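PDB 2QWW: transcriptional regulator, MarR family from Listeria monocytogenes str. 4b, which probably binds DNA as a winged-helix dimer and represses transcription of its target genes. Local coordinates for residues Leu142-Lys145 / Val146-Leu150. Residues are numbered along the deposited sequence; the frame is centred on the assembly and turned at random.
Sequences LNKK and VETLL
Lys144 and Glu147 meet one turn apart on helix 133-150, the C-terminal helix of this MarR-family subunit, in an i to i+3 salt bridge; Glu147 is buried against the second subunit, whereas Lys144 is exposed. With CG anti to the backbone N (chi1 -171°), the lysine chain bends at chi2 and chi4, which brings its ammonium forward along the helix, to Glu147 and Thr148. There NZ reaches Glu147 OE1 at 3.4 Å, a weak hydrogen bond within the ion pair, while the extended glutamate chain slants across the lysine. Glu147 OE2 is hydrogen-bonded to Ser21 OG of the second subunit and salt-bridged to Lys151, leaving Lys144 a weaker additional partner. Lys144 also crosses Thr148 at about a right angle, NZ lying 3.4 Å from the methyl CG2. Lys145 and Leu149 run side by side in the same direction, with CG of the lysine 4.1 Å from CD1 of the leucine. Asn143 OD1 is hydrogen-bonded to Tyr19 OH, and ND2 to OD1 of Asn143 of the second subunit. Lys145 O accepts twice: Leu149 N sits nearly along the C=O direction, whereas Thr148 OG1, 2.6 Å away, lies 32° off the carbonyl plane at a C=O...O angle of 109°.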
loop_
_atom_site.group_PDB
_atom_site.type_symbol
_atom_site.label_atom_id
_atom_site.label_comp_id
_atom_site.label_asym_id
_atom_site.label_seq_id
_atom_site.Cartn_x
_atom_site.Cartn_y
_atom_site.Cartn_z
ATOM N N LEU A 142 -20.304 -2.648 -9.426
ATOM C CA LEU A 142 -20.451 -2.650 -7.971
ATOM C C LEU A 142 -19.207 -2.064 -7.249
ATOM O O LEU A 142 -19.352 -1.270 -6.321
ATOM C CB LEU A 142 -20.826 -4.059 -7.476
ATOM C CG LEU A 142 -22.176 -4.608 -7.968
ATOM C CD1 LEU A 142 -22.395 -6.091 -7.554
ATOM C CD2 LEU A 142 -23.312 -3.754 -7.468
ATOM N N ASN A 143 -17.999 -2.437 -7.661
ATOM C CA ASN A 143 -16.794 -1.863 -7.058
ATOM C C ASN A 143 -16.730 -0.330 -7.259
ATOM O O ASN A 143 -16.442 0.416 -6.311
ATOM C CB ASN A 143 -15.522 -2.559 -7.571
ATOM C CG ASN A 143 -15.245 -3.887 -6.855
ATOM O OD1 ASN A 143 -15.278 -3.960 -5.639
ATOM N ND2 ASN A 143 -14.954 -4.917 -7.609
ATOM N N LYS A 144 -17.065 0.111 -8.467
ATOM C CA LYS A 144 -17.135 1.532 -8.804
ATOM C C LYS A 144 -18.166 2.235 -7.903
ATOM O O LYS A 144 -17.935 3.345 -7.423
ATOM C CB LYS A 144 -17.508 1.689 -10.269
ATOM C CG LYS A 144 -17.426 3.109 -10.838
ATOM C CD LYS A 144 -15.996 3.495 -11.197
ATOM C CE LYS A 144 -15.814 5.009 -11.316
ATOM N NZ LYS A 144 -15.936 5.680 -9.979
ATOM N N LYS A 145 -19.289 1.572 -7.645
ATOM C CA LYS A 145 -20.302 2.124 -6.762
ATOM C C LYS A 145 -19.730 2.311 -5.364
ATOM O O LYS A 145 -19.916 3.358 -4.735
ATOM C CB LYS A 145 -21.532 1.219 -6.744
ATOM C CG LYS A 145 -22.716 1.752 -5.982
ATOM C CD LYS A 145 -23.936 0.850 -6.172
ATOM C CE LYS A 145 -24.663 1.125 -7.470
ATOM N NZ LYS A 145 -25.381 2.432 -7.426
ATOM N N VAL A 146 -19.002 1.308 -4.899
ATOM C CA VAL A 146 -18.406 1.345 -3.574
ATOM C C VAL A 146 -17.429 2.528 -3.433
ATOM O O VAL A 146 -17.459 3.244 -2.436
ATOM C CB VAL A 146 -17.723 -0.006 -3.189
ATOM C CG1 VAL A 146 -17.013 0.099 -1.834
ATOM C CG2 VAL A 146 -18.749 -1.135 -3.119
ATOM N N GLU A 147 -16.569 2.705 -4.421
ATOM C CA GLU A 147 -15.610 3.792 -4.458
ATOM C C GLU A 147 -16.325 5.134 -4.423
ATOM O O GLU A 147 -15.936 6.019 -3.672
ATOM C CB GLU A 147 -14.799 3.709 -5.746
ATOM C CG GLU A 147 -13.777 4.814 -5.929
ATOM C CD GLU A 147 -13.271 4.928 -7.358
ATOM O OE1 GLU A 147 -13.591 4.054 -8.198
ATOM O OE2 GLU A 147 -12.536 5.902 -7.645
ATOM N N THR A 148 -17.376 5.272 -5.236
ATOM C CA THR A 148 -18.125 6.523 -5.321
ATOM C C THR A 148 -18.773 6.864 -3.995
ATOM O O THR A 148 -18.709 8.010 -3.554
ATOM C CB THR A 148 -19.149 6.520 -6.484
ATOM O OG1 THR A 148 -19.964 5.358 -6.410
ATOM C CG2 THR A 148 -18.449 6.477 -7.813
ATOM N N LEU A 149 -19.356 5.874 -3.336
ATOM C CA LEU A 149 -19.984 6.087 -2.041
ATOM C C LEU A 149 -18.982 6.380 -0.927
ATOM O O LEU A 149 -19.307 7.094 0.017
ATOM C CB LEU A 149 -20.840 4.879 -1.663
ATOM C CG LEU A 149 -22.064 4.664 -2.546
ATOM C CD1 LEU A 149 -22.729 3.328 -2.217
ATOM C CD2 LEU A 149 -23.053 5.850 -2.393
ATOM N N LEU A 150 -17.797 5.781 -1.001
ATOM C CA LEU A 150 -16.724 6.052 -0.031
ATOM C C LEU A 150 -16.277 7.507 -0.092
ATOM O O LEU A 150 -16.072 8.140 0.937
ATOM C CB LEU A 150 -15.512 5.158 -0.293
ATOM C CG LEU A 150 -15.602 3.716 0.197
ATOM C CD1 LEU A 150 -14.455 2.902 -0.413
ATOM C CD2 LEU A 150 -15.592 3.662 1.696
#